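Local coordinates for protein syndapin (Drosophila melanogaster, PDB 3I2W) that probably regulates the internalisation of plasma membrane proteins during endocytosis, acting as a homodimer whose F-BAR domain, the part in this chain, belongs to a family of phospholipid-binding modules, at residues C24-Q28 and I98-Q102; I17-Y21 and Q102-H108; Q157-A161 and M175-V179; A140-Y144 and C189-Y193; R46-K50 and V72-E77. All coordinates share one frame; numbering follows the deposited sequence.

Interaction 1: residues C24-Q28 and I98-Q102; sequences CNDLQ and IKTWQ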
# COMPACT_ATOMS: atom_id res chain seq x y z
N CYS B 24 -13.03 16.30 10.18
CA CYS B 24 -13.78 15.18 9.63
C CYS B 24 -13.49 14.94 8.18
O CYS B 24 -13.20 13.84 7.81
CB CYS B 24 -15.28 15.32 9.82
SG CYS B 24 -15.73 15.33 11.56
N ASN B 25 -13.57 15.94 7.32
CA ASN B 25 -13.17 15.72 5.95
C ASN B 25 -11.77 15.12 5.76
O ASN B 25 -11.58 14.24 4.96
CB ASN B 25 -13.25 17.00 5.18
CG ASN B 25 -14.64 17.38 4.86
OD1 ASN B 25 -15.54 16.55 4.81
ND2 ASN B 25 -14.85 18.66 4.65
N ASP B 26 -10.80 15.61 6.51
CA ASP B 26 -9.42 15.20 6.34
C ASP B 26 -9.29 13.73 6.69
O ASP B 26 -8.64 12.97 5.96
CB ASP B 26 -8.48 16.00 7.25
CG ASP B 26 -8.20 17.44 6.75
OD1 ASP B 26 -8.65 17.87 5.68
OD2 ASP B 26 -7.53 18.20 7.51
N LEU B 27 -9.88 13.34 7.82
CA LEU B 27 -9.76 11.97 8.25
C LEU B 27 -10.44 11.01 7.24
O LEU B 27 -9.92 9.92 6.94
CB LEU B 27 -10.38 11.85 9.60
CG LEU B 27 -10.21 10.55 10.34
CD1 LEU B 27 -8.77 10.13 10.60
CD2 LEU B 27 -10.91 10.81 11.65
N GLN B 28 -11.58 11.44 6.68
CA GLN B 28 -12.25 10.58 5.73
C GLN B 28 -11.34 10.46 4.57
O GLN B 28 -11.08 9.37 4.09
CB GLN B 28 -13.62 11.11 5.32
CG GLN B 28 -14.74 10.85 6.28
CD GLN B 28 -15.98 11.71 5.96
OE1 GLN B 28 -16.91 11.31 5.21
NE2 GLN B 28 -16.00 12.93 6.52
N ILE B 98 -17.77 8.17 10.35
CA ILE B 98 -17.38 9.54 10.32
C ILE B 98 -18.30 10.33 9.46
O ILE B 98 -18.76 11.40 9.85
CB ILE B 98 -15.95 9.70 9.82
CG1 ILE B 98 -15.03 8.89 10.73
CG2 ILE B 98 -15.53 11.19 9.89
CD1 ILE B 98 -13.60 8.82 10.24
N LYS B 99 -18.60 9.84 8.28
CA LYS B 99 -19.53 10.54 7.44
C LYS B 99 -20.84 10.92 8.24
O LYS B 99 -21.42 11.99 8.05
CB LYS B 99 -19.79 9.73 6.18
CG LYS B 99 -20.87 10.39 5.34
CD LYS B 99 -20.68 10.26 3.90
CE LYS B 99 -21.99 9.87 3.25
NZ LYS B 99 -21.99 10.04 1.73
N THR B 100 -21.24 10.02 9.14
CA THR B 100 -22.48 10.10 9.84
C THR B 100 -22.39 11.14 10.93
O THR B 100 -23.29 12.02 11.04
CB THR B 100 -22.93 8.74 10.40
OG1 THR B 100 -23.82 8.12 9.47
CG2 THR B 100 -23.73 8.92 11.66
N TRP B 101 -21.37 11.03 11.75
CA TRP B 101 -21.18 11.94 12.84
C TRP B 101 -21.11 13.37 12.31
O TRP B 101 -21.73 14.28 12.83
CB TRP B 101 -19.89 11.55 13.48
CG TRP B 101 -19.63 12.09 14.80
CD1 TRP B 101 -19.84 11.46 15.99
CD2 TRP B 101 -18.96 13.31 15.11
NE1 TRP B 101 -19.39 12.23 17.03
CE2 TRP B 101 -18.84 13.37 16.53
CE3 TRP B 101 -18.45 14.37 14.34
CZ2 TRP B 101 -18.28 14.46 17.20
CZ3 TRP B 101 -17.86 15.46 15.02
CH2 TRP B 101 -17.80 15.50 16.43
N GLN B 102 -20.37 13.54 11.22
CA GLN B 102 -20.17 14.84 10.66
C GLN B 102 -21.51 15.43 10.16
O GLN B 102 -21.72 16.60 10.31
CB GLN B 102 -19.13 14.75 9.53
CG GLN B 102 -18.97 16.05 8.71
CD GLN B 102 -18.02 15.92 7.54
OE1 GLN B 102 -18.19 15.07 6.69
NE2 GLN B 102 -17.02 16.78 7.48
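The carboxamide of Gln102 reaches across to helix 24-28 and stands steeply to the two amides it meets, its plane turned 71° from that of Asn25 and 67° from that of Gln28. Its NE2 donates to Asn25 OD1 at 3.1 Å; the acceptor lies close to the Gln102 amide plane, yet the donor arrives from above the Asn25 carbonyl plane. Gln28 NE2 donates to Gln102 OE1 (3.1 Å), likewise from above, and makes a weak bond to Cys24 O. CG anti to the backbone N (chi1 172°) and an extended chain carry the Gln102 amide alongside Cys24, whose CB is 3.3 Å from its NE2. This is antiparallel helix packing within the F-BAR bundle, the two local axes coming no closer than 10.0 Å, a gap that the glutamines bridge. Toward helix 169-240, which supplies Phe229 and Ile232, the contact turns apolar: Leu27 lies roughly perpendicular to Ile98, CD2 to CD1 3.6 Å. Ile98 CG2 lies 3.7 Å from Gln28 CG. Were Gln102 an alanine, Asn25 OD1 would probably lose this donor and Gln28 NE2 keep only its weak bond to Cys24 O within the two segments. Cys24 SG meets the Trp101 ring obliquely, 4.0 Å from CE3.

Interaction 2: residues I17-Y21 and Q102-H108; sequences IEDGY and QKENYHH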
# COMPACT_ATOMS: atom_id res chain seq x y z
N ILE B 17 -14.58 25.11 16.16
CA ILE B 17 -15.75 24.38 15.77
C ILE B 17 -15.67 23.99 14.33
O ILE B 17 -15.86 22.83 14.03
CB ILE B 17 -17.02 25.24 15.94
CG1 ILE B 17 -17.27 25.50 17.39
CG2 ILE B 17 -18.23 24.55 15.40
CD1 ILE B 17 -18.35 26.47 17.60
N GLU B 18 -15.45 24.95 13.43
CA GLU B 18 -15.38 24.70 11.99
C GLU B 18 -14.14 23.88 11.60
O GLU B 18 -14.17 23.11 10.66
CB GLU B 18 -15.36 26.02 11.26
CG GLU B 18 -14.97 25.90 9.79
CD GLU B 18 -15.60 26.95 8.82
OE1 GLU B 18 -16.29 27.86 9.26
OE2 GLU B 18 -15.43 26.82 7.58
N ASP B 19 -13.03 24.07 12.30
CA ASP B 19 -11.93 23.23 12.11
C ASP B 19 -12.35 21.78 12.42
O ASP B 19 -11.85 20.83 11.80
CB ASP B 19 -10.78 23.70 12.99
CG ASP B 19 -10.11 25.01 12.45
OD1 ASP B 19 -10.29 25.37 11.25
OD2 ASP B 19 -9.38 25.69 13.22
N GLY B 20 -13.28 21.58 13.33
CA GLY B 20 -13.66 20.22 13.62
C GLY B 20 -14.31 19.58 12.41
O GLY B 20 -14.01 18.44 12.08
N TYR B 21 -15.24 20.29 11.74
CA TYR B 21 -15.76 19.85 10.45
C TYR B 21 -14.61 19.47 9.51
O TYR B 21 -14.53 18.32 9.09
CB TYR B 21 -16.68 20.90 9.83
CG TYR B 21 -17.25 20.58 8.45
CD1 TYR B 21 -18.40 19.80 8.28
CD2 TYR B 21 -16.67 21.12 7.30
CE1 TYR B 21 -18.94 19.53 7.01
CE2 TYR B 21 -17.20 20.87 6.04
CZ TYR B 21 -18.34 20.06 5.91
OH TYR B 21 -18.88 19.80 4.64
N GLN B 102 -20.37 13.54 11.22
CA GLN B 102 -20.17 14.84 10.66
C GLN B 102 -21.51 15.43 10.16
O GLN B 102 -21.72 16.60 10.31
CB GLN B 102 -19.13 14.75 9.53
CG GLN B 102 -18.97 16.05 8.71
CD GLN B 102 -18.02 15.92 7.54
OE1 GLN B 102 -18.19 15.07 6.69
NE2 GLN B 102 -17.02 16.78 7.48
N LYS B 103 -22.36 14.63 9.53
CA LYS B 103 -23.67 15.04 9.16
C LYS B 103 -24.46 15.46 10.40
O LYS B 103 -25.24 16.39 10.34
CB LYS B 103 -24.38 13.86 8.53
CG LYS B 103 -25.82 14.14 8.07
CD LYS B 103 -26.62 12.86 7.61
CE LYS B 103 -28.14 13.24 7.34
NZ LYS B 103 -28.82 12.42 6.21
N GLU B 104 -24.25 14.79 11.53
CA GLU B 104 -25.15 14.95 12.66
C GLU B 104 -24.82 16.11 13.51
O GLU B 104 -25.69 16.62 14.19
CB GLU B 104 -25.25 13.70 13.51
CG GLU B 104 -26.44 12.88 13.02
CD GLU B 104 -26.39 11.41 13.43
OE1 GLU B 104 -25.60 10.99 14.33
OE2 GLU B 104 -27.19 10.66 12.82
N ASN B 105 -23.57 16.56 13.44
CA ASN B 105 -23.12 17.59 14.34
C ASN B 105 -22.81 18.90 13.71
O ASN B 105 -22.39 19.80 14.42
CB ASN B 105 -21.87 17.13 15.03
CG ASN B 105 -22.11 15.96 15.88
OD1 ASN B 105 -22.61 16.09 16.97
ND2 ASN B 105 -21.74 14.79 15.39
N TYR B 106 -22.95 19.00 12.39
CA TYR B 106 -22.66 20.24 11.70
C TYR B 106 -23.78 20.44 10.70
O TYR B 106 -24.11 19.55 9.95
CB TYR B 106 -21.28 20.21 11.02
CG TYR B 106 -20.10 19.93 11.97
CD1 TYR B 106 -19.60 20.92 12.80
CD2 TYR B 106 -19.53 18.68 12.07
CE1 TYR B 106 -18.53 20.67 13.70
CE2 TYR B 106 -18.45 18.42 12.95
CZ TYR B 106 -17.97 19.42 13.74
OH TYR B 106 -16.96 19.18 14.59
N HIS B 107 -24.43 21.59 10.74
CA HIS B 107 -25.55 21.87 9.89
C HIS B 107 -25.14 23.07 9.10
O HIS B 107 -24.24 23.80 9.52
CB HIS B 107 -26.78 22.06 10.75
CG HIS B 107 -27.09 20.81 11.51
ND1 HIS B 107 -27.85 19.78 10.97
CD2 HIS B 107 -26.62 20.34 12.69
CE1 HIS B 107 -27.88 18.77 11.82
NE2 HIS B 107 -27.14 19.08 12.87
N HIS B 108 -25.71 23.23 7.91
CA HIS B 108 -25.17 24.24 7.02
C HIS B 108 -26.23 25.22 6.65
O HIS B 108 -27.12 24.86 5.92
CB HIS B 108 -24.57 23.62 5.76
CG HIS B 108 -23.49 22.65 6.04
ND1 HIS B 108 -22.16 22.96 5.85
CD2 HIS B 108 -23.52 21.35 6.44
CE1 HIS B 108 -21.42 21.91 6.16
NE2 HIS B 108 -22.22 20.92 6.52
O HOH W 1 -15.53 20.72 16.00
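Gln102 and Tyr21 open a contact built on an aromatic cluster of Tyr21, Tyr106 and His108, set in the F-BAR domain where helix 63-105 gives way to a short antiparallel strand pair. Gln102 brings NE2 over one face of the Tyr21 ring, 3.3 Å above the plane and offset toward the rim, its amide tilted 37° from the ring. That nitrogen also makes a weak bond to Tyr21 O, while its stronger partner is Asn25 OD1. Beyond the helix, Tyr106 points its ring back at helix 17-21. Tyr21 CB sits over the ring centre, 4.0 Å from the centroid, a clear CH-pi contact, and Asn105 CB is on the opposite face. The Tyr21 ring, turned 77° from that of Tyr106, directs its edge to the same face in an offset edge-to-face pair. The Tyr106 hydroxyl end lies beside Gly20, OH to C 3.5 Å, and a water at the ring edge links OH to Ile17 O. Ile113 of the strand pair also packs on both tyrosines. His108 approaches the Tyr21 face opposite Gln102, so the phenol is held between an amide and an imidazole. The His108 ring comes edge first, planes at 73°, with His108 CE1 3.5 Å from Tyr21 CE1.

Interaction 3: residues Q157-A161 and M175-V179; sequences QERNA and MHDRV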
# COMPACT_ATOMS: atom_id res chain seq x y z
N GLN B 157 0.21 79.79 25.68
CA GLN B 157 -0.12 81.00 24.96
C GLN B 157 -0.36 82.14 25.91
O GLN B 157 -0.02 83.27 25.59
CB GLN B 157 -1.33 80.83 24.09
CG GLN B 157 -1.33 79.61 23.26
CD GLN B 157 -2.70 79.44 22.64
OE1 GLN B 157 -3.26 80.41 22.14
NE2 GLN B 157 -3.25 78.22 22.69
N GLU B 158 -0.92 81.87 27.08
CA GLU B 158 -1.00 82.89 28.09
C GLU B 158 0.38 83.43 28.47
O GLU B 158 0.52 84.62 28.69
CB GLU B 158 -1.75 82.39 29.31
CG GLU B 158 -2.27 83.53 30.16
CD GLU B 158 -2.82 83.09 31.49
OE1 GLU B 158 -2.06 82.44 32.25
OE2 GLU B 158 -4.00 83.40 31.78
N ARG B 159 1.39 82.56 28.56
CA ARG B 159 2.79 82.97 28.72
C ARG B 159 3.13 84.20 27.88
O ARG B 159 3.47 85.27 28.41
CB ARG B 159 3.72 81.82 28.33
CG ARG B 159 5.16 82.24 27.93
CD ARG B 159 6.09 82.52 29.13
NE ARG B 159 6.54 81.28 29.77
CZ ARG B 159 5.94 80.67 30.79
NH1 ARG B 159 4.83 81.19 31.34
NH2 ARG B 159 6.44 79.54 31.29
N ASN B 160 3.01 84.05 26.56
CA ASN B 160 3.41 85.08 25.58
C ASN B 160 2.31 86.06 25.15
O ASN B 160 2.31 86.59 24.05
CB ASN B 160 4.06 84.40 24.37
CG ASN B 160 3.79 82.91 24.35
OD1 ASN B 160 2.96 82.44 23.58
ND2 ASN B 160 4.48 82.16 25.21
N ALA B 161 1.37 86.28 26.06
CA ALA B 161 0.37 87.33 25.95
C ALA B 161 0.70 88.38 27.00
O ALA B 161 0.63 89.58 26.73
CB ALA B 161 -1.07 86.76 26.22
N MSE B 175 -7.54 84.53 26.41
CA MSE B 175 -6.52 83.57 26.74
C MSE B 175 -6.51 83.17 28.18
O MSE B 175 -6.27 82.01 28.49
CB MSE B 175 -5.15 84.10 26.38
CG MSE B 175 -4.62 83.44 25.11
SE MSE B 175 -3.41 84.65 24.21
CE MSE B 175 -3.50 83.81 22.41
N HIS B 176 -6.76 84.12 29.07
CA HIS B 176 -6.87 83.84 30.47
C HIS B 176 -8.08 82.92 30.67
O HIS B 176 -7.99 81.95 31.51
CB HIS B 176 -7.03 85.12 31.24
CG HIS B 176 -7.41 84.93 32.69
ND1 HIS B 176 -6.49 85.10 33.72
CD2 HIS B 176 -8.60 84.64 33.29
CE1 HIS B 176 -7.09 84.91 34.90
NE2 HIS B 176 -8.38 84.62 34.66
N ASP B 177 -9.19 83.18 29.96
CA ASP B 177 -10.39 82.41 30.18
C ASP B 177 -10.21 81.00 29.70
O ASP B 177 -10.68 80.08 30.37
CB ASP B 177 -11.59 83.03 29.48
CG ASP B 177 -12.09 84.27 30.18
OD1 ASP B 177 -11.55 84.68 31.25
OD2 ASP B 177 -13.05 84.84 29.63
N ARG B 178 -9.55 80.84 28.54
CA ARG B 178 -9.26 79.53 27.98
C ARG B 178 -8.49 78.65 28.94
O ARG B 178 -8.85 77.51 29.11
CB ARG B 178 -8.45 79.66 26.73
CG ARG B 178 -9.16 79.27 25.48
CD ARG B 178 -8.13 79.21 24.36
NE ARG B 178 -8.64 79.76 23.10
CZ ARG B 178 -8.00 79.72 21.93
NH1 ARG B 178 -6.80 79.14 21.84
NH2 ARG B 178 -8.56 80.25 20.84
N VAL B 179 -7.45 79.17 29.57
CA VAL B 179 -6.65 78.39 30.53
C VAL B 179 -7.52 77.82 31.64
O VAL B 179 -7.55 76.64 31.85
CB VAL B 179 -5.50 79.23 31.16
CG1 VAL B 179 -4.92 78.55 32.37
CG2 VAL B 179 -4.42 79.50 30.12
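Gln157 crosses the side chain of Met175, modelled as selenomethionine, at about a right angle, its OE1 lying 3.4 Å from Met175 CE. The other arm of the amide is occupied within its own helix, where NE2 bonds Ser153 O. Gln157 NE2 also stands at the edge of the Arg178 guanidinium, 3.8 Å from NH1, with the two flat groups 79° apart; neither distance nor chemistry makes this a bond. Next along the chain, Glu158 takes CG anti to its nitrogen (chi1 -160°), and its extended chain runs side by side with His176 in the same direction. The carboxylate meets mostly carbon: OE2 is 3.2 Å from His176 CA and 3.5 Å from His176 CB, and the carboxylate plane is inclined 39° to the His176 ring. Nearer the backbone, Glu158 CB rests 4.0 Å from Val179 CG2. Further along, the chain brings Ala161 back toward the opposing helix; its N bonds Glu158 O, and its CB touches Met175 SE at 3.7 Å. No hydrogen bond spans the two segments, so the packing here rests on van der Waals contact. The backbones are nearest at Glu158 and Met175, CA to CA 5.7 Å. Such an arrangement belongs to a helical hairpin, here the far end of the F-BAR domain, where helix 114-159 turns back into helix 169-240.

Interaction 4: residues A140-Y144 and C189-Y193; sequences AKADY and CREKY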
# COMPACT_ATOMS: atom_id res chain seq x y z
N ALA B 140 -13.37 58.24 27.37
CA ALA B 140 -12.83 58.81 28.55
C ALA B 140 -11.30 58.88 28.57
O ALA B 140 -10.75 59.89 28.95
CB ALA B 140 -13.33 58.05 29.75
N LYS B 141 -10.60 57.83 28.17
CA LYS B 141 -9.16 57.93 28.19
C LYS B 141 -8.63 58.93 27.10
O LYS B 141 -7.70 59.73 27.32
CB LYS B 141 -8.50 56.55 28.13
CG LYS B 141 -7.25 56.48 27.28
CD LYS B 141 -6.21 55.54 27.84
CE LYS B 141 -5.36 54.87 26.72
NZ LYS B 141 -6.18 53.88 25.90
N ALA B 142 -9.25 58.87 25.92
CA ALA B 142 -8.85 59.75 24.85
C ALA B 142 -9.29 61.19 25.21
O ALA B 142 -8.48 62.13 25.12
CB ALA B 142 -9.44 59.28 23.49
N ASP B 143 -10.54 61.32 25.65
CA ASP B 143 -11.13 62.60 25.95
C ASP B 143 -10.40 63.29 27.06
O ASP B 143 -10.60 64.49 27.29
CB ASP B 143 -12.62 62.45 26.25
CG ASP B 143 -13.43 62.34 24.97
OD1 ASP B 143 -12.78 62.18 23.88
OD2 ASP B 143 -14.68 62.42 25.06
N TYR B 144 -9.50 62.57 27.71
CA TYR B 144 -8.85 63.15 28.88
C TYR B 144 -7.41 63.42 28.60
O TYR B 144 -6.73 64.11 29.33
CB TYR B 144 -8.97 62.22 30.07
CG TYR B 144 -7.89 62.39 31.11
CD1 TYR B 144 -8.00 63.31 32.14
CD2 TYR B 144 -6.73 61.62 31.08
CE1 TYR B 144 -6.99 63.49 33.12
CE2 TYR B 144 -5.70 61.78 32.07
CZ TYR B 144 -5.84 62.72 33.08
OH TYR B 144 -4.86 62.89 34.04
N CYS B 189 -12.73 65.65 32.98
CA CYS B 189 -12.21 64.46 32.32
C CYS B 189 -11.53 63.43 33.18
O CYS B 189 -11.83 62.25 32.99
CB CYS B 189 -11.26 64.87 31.24
SG CYS B 189 -12.21 65.43 29.92
N ARG B 190 -10.60 63.83 34.05
CA ARG B 190 -10.01 62.90 34.98
C ARG B 190 -11.14 62.18 35.70
O ARG B 190 -11.12 60.97 35.90
CB ARG B 190 -9.06 63.57 35.96
CG ARG B 190 -8.21 62.57 36.75
CD ARG B 190 -7.06 63.13 37.59
NE ARG B 190 -5.99 63.69 36.76
CZ ARG B 190 -5.76 65.00 36.63
NH1 ARG B 190 -6.54 65.89 37.28
NH2 ARG B 190 -4.76 65.45 35.87
N GLU B 191 -12.18 62.92 36.05
CA GLU B 191 -13.25 62.29 36.75
C GLU B 191 -13.96 61.26 35.90
O GLU B 191 -13.98 60.12 36.27
CB GLU B 191 -14.18 63.29 37.39
CG GLU B 191 -13.70 63.65 38.76
CD GLU B 191 -14.26 64.99 39.23
OE1 GLU B 191 -15.51 65.09 39.39
OE2 GLU B 191 -13.45 65.93 39.45
N LYS B 192 -14.52 61.64 34.75
CA LYS B 192 -15.25 60.65 33.95
C LYS B 192 -14.37 59.40 33.66
O LYS B 192 -14.87 58.27 33.67
CB LYS B 192 -15.86 61.24 32.66
CG LYS B 192 -16.86 62.42 32.75
CD LYS B 192 -17.96 62.40 33.88
CE LYS B 192 -18.69 61.03 34.15
NZ LYS B 192 -19.79 60.63 33.19
N TYR B 193 -13.08 59.60 33.45
CA TYR B 193 -12.19 58.50 33.21
C TYR B 193 -12.15 57.57 34.45
O TYR B 193 -12.56 56.42 34.37
CB TYR B 193 -10.83 59.04 32.72
CG TYR B 193 -9.78 58.06 32.28
CD1 TYR B 193 -10.07 56.78 31.81
CD2 TYR B 193 -8.45 58.44 32.30
CE1 TYR B 193 -9.02 55.89 31.42
CE2 TYR B 193 -7.42 57.57 31.93
CZ TYR B 193 -7.70 56.31 31.50
OH TYR B 193 -6.65 55.52 31.14
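Tyr144 OH is gripped by Arg190 through two weak bonds, from NE and from NH2, each 3.1 Å long, while its stronger partner is Glu288 OE2 of the second subunit. The arginine reaches the hydroxyl by bending at its third torsion (chi3 -68°); its guanidinium then stands 78° to the phenol ring and turns one face to Tyr144 CE1. At the other end of the phenol, Cys189 CB lies in the ring plane at its edge, 3.7 Å from Tyr144 CB. Helix 114-159 and the first part of helix 169-240 run antiparallel in an arm of the F-BAR domain, their local axes approaching to 8.5 Å. Ala140 CB rests 3.7 Å from Tyr193 CA. The Tyr193 ring lies flat along the opposing helix, with Lys141 CA over its centre in a CH-pi contact (3.8 Å to the centroid, 9° off the normal) and Lys141 CB 3.4 Å from CE1. The lysine chain runs beside the phenol before its NZ pairs with Glu138. Tyr193 OH bonds Val287 N of the second subunit, whose Phe286 stacks on the Tyr193 ring. The two tyrosine side chains cross almost squarely, CD2 to CD2 3.8 Å.

Interaction 5: residues R46-K50 and V72-E77; sequences RTWSK and VLTESE
The indole of Trp48 meets helix 72-77 with one face and with the edge of its six-membered ring. Leu73 CD2 lies over the face, 4.2 Å from CZ3, while two residues meet the edge: Val72 CG1, 3.4 Å from CH2, and Ser76 OG, in the ring plane and 3.7 Å from CZ3. With chi1 at 177° the indole leaves the backbone on the side away from its own N and reaches these partners. The setting is antiparallel helix packing in the F-BAR domain, with local axes of helices 11-58 and 63-105 crossing at -159° and approaching to 9.1 Å. The second subunit joins this core, Glu33 of that chain packing on Trp48 and Leu30 of that chain on Val72. Beside the indole, Ser49 points at the opposing helix and bridges the two helices with a polar bond. Its OG donates to Glu77 OE1 at 3.1 Å, meeting the oxygen from above the carboxylate plane, 65° out of it. With an alanine in place of Glu77, Ser49 OG would probably lose its acceptor on the facing helix and its hydroxyl be freer to turn. Arg46, 6.5 Å from Glu77 OE1 at NE, pairs instead with Asp81. Ser49 OG also rests against Leu73 CB. Ser76 OG turns back onto its own helix and donates to Leu73 O at 2.9 Å.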
# COMPACT_ATOMS: atom_id res chain seq x y z
N ARG B 46 -3.75 -9.57 -8.31
CA ARG B 46 -4.65 -10.39 -9.03
C ARG B 46 -4.26 -10.37 -10.54
O ARG B 46 -4.31 -11.36 -11.25
CB ARG B 46 -6.05 -9.87 -8.80
CG ARG B 46 -6.72 -10.55 -7.64
CD ARG B 46 -8.02 -9.82 -7.27
NE ARG B 46 -8.48 -10.08 -5.89
CZ ARG B 46 -9.66 -9.69 -5.38
NH1 ARG B 46 -10.54 -8.99 -6.09
NH2 ARG B 46 -9.95 -10.02 -4.14
N THR B 47 -3.84 -9.21 -11.03
CA THR B 47 -3.46 -9.10 -12.39
C THR B 47 -2.29 -10.06 -12.62
O THR B 47 -2.24 -10.74 -13.62
CB THR B 47 -3.06 -7.65 -12.62
OG1 THR B 47 -4.17 -6.88 -12.22
CG2 THR B 47 -2.75 -7.34 -14.05
N TRP B 48 -1.39 -10.10 -11.66
CA TRP B 48 -0.19 -10.84 -11.76
C TRP B 48 -0.53 -12.29 -11.80
O TRP B 48 -0.05 -13.05 -12.64
CB TRP B 48 0.63 -10.56 -10.51
CG TRP B 48 1.89 -11.31 -10.38
CD1 TRP B 48 3.03 -11.08 -11.05
CD2 TRP B 48 2.17 -12.37 -9.47
NE1 TRP B 48 4.02 -11.95 -10.62
CE2 TRP B 48 3.50 -12.74 -9.64
CE3 TRP B 48 1.42 -13.02 -8.50
CZ2 TRP B 48 4.09 -13.73 -8.90
CZ3 TRP B 48 2.02 -14.00 -7.76
CH2 TRP B 48 3.34 -14.35 -7.97
N SER B 49 -1.35 -12.70 -10.86
CA SER B 49 -1.74 -14.03 -10.78
C SER B 49 -2.51 -14.48 -12.02
O SER B 49 -2.47 -15.63 -12.38
CB SER B 49 -2.59 -14.15 -9.58
OG SER B 49 -3.25 -15.37 -9.68
N LYS B 50 -3.25 -13.59 -12.67
CA LYS B 50 -3.99 -13.99 -13.85
C LYS B 50 -2.97 -14.27 -14.99
O LYS B 50 -3.05 -15.27 -15.74
CB LYS B 50 -5.02 -12.93 -14.22
CG LYS B 50 -5.99 -13.29 -15.35
CD LYS B 50 -7.32 -12.44 -15.27
CE LYS B 50 -8.34 -13.04 -14.20
NZ LYS B 50 -8.89 -12.09 -13.13
N VAL B 72 1.74 -20.52 -5.59
CA VAL B 72 2.11 -19.16 -5.33
C VAL B 72 0.97 -18.25 -5.78
O VAL B 72 0.69 -17.29 -5.14
CB VAL B 72 3.44 -18.84 -6.06
CG1 VAL B 72 3.49 -17.46 -6.50
CG2 VAL B 72 4.54 -19.02 -5.15
N LEU B 73 0.32 -18.57 -6.89
CA LEU B 73 -0.75 -17.76 -7.45
C LEU B 73 -1.99 -17.81 -6.55
O LEU B 73 -2.71 -16.83 -6.38
CB LEU B 73 -1.10 -18.20 -8.88
CG LEU B 73 0.03 -18.48 -9.92
CD1 LEU B 73 -0.59 -18.74 -11.24
CD2 LEU B 73 1.07 -17.39 -10.13
N THR B 74 -2.26 -18.98 -6.00
CA THR B 74 -3.30 -19.10 -5.01
C THR B 74 -3.00 -18.23 -3.77
O THR B 74 -3.88 -17.55 -3.32
CB THR B 74 -3.51 -20.58 -4.69
OG1 THR B 74 -4.39 -21.10 -5.67
CG2 THR B 74 -4.12 -20.80 -3.33
N GLU B 75 -1.76 -18.26 -3.25
CA GLU B 75 -1.28 -17.39 -2.16
C GLU B 75 -1.64 -15.93 -2.37
O GLU B 75 -2.25 -15.29 -1.53
CB GLU B 75 0.22 -17.44 -2.04
CG GLU B 75 0.69 -16.73 -0.85
CD GLU B 75 1.35 -15.34 -1.07
OE1 GLU B 75 1.59 -14.88 -2.22
OE2 GLU B 75 1.67 -14.73 -0.00
N SER B 76 -1.26 -15.41 -3.52
CA SER B 76 -1.45 -14.04 -3.77
C SER B 76 -2.95 -13.77 -3.93
O SER B 76 -3.38 -12.61 -3.90
CB SER B 76 -0.70 -13.70 -5.05
OG SER B 76 -1.35 -14.30 -6.16
N GLU B 77 -3.75 -14.80 -4.13
CA GLU B 77 -5.14 -14.51 -4.33
C GLU B 77 -5.82 -14.30 -2.98
O GLU B 77 -6.60 -13.38 -2.78
CB GLU B 77 -5.81 -15.54 -5.25
CG GLU B 77 -5.81 -14.96 -6.68
CD GLU B 77 -6.36 -15.85 -7.81
OE1 GLU B 77 -6.28 -15.37 -8.99
OE2 GLU B 77 -6.85 -17.00 -7.56
O HOH W 2 -5.95 -13.22 -10.05

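From the N terminus, helix 11-58 enters interaction 2, then interaction 1, then interaction 5, and helix 63-105 returns through them in reverse order. Interaction 5 therefore closes the innermost loop, whose turn carries the sodium site, and it is nested inside interaction 1, itself nested inside interaction 2. Those last two touch, with centres 9 Å apart, and share Gln102. The chain then starts a second hairpin of helices 114-159 and 169-240, in which interaction 3 is nested inside interaction 4. The two sets stand in series and none cross. Interactions 3 and 5 lie on opposite sides of the chain's centre, their centres about 104 Å apart.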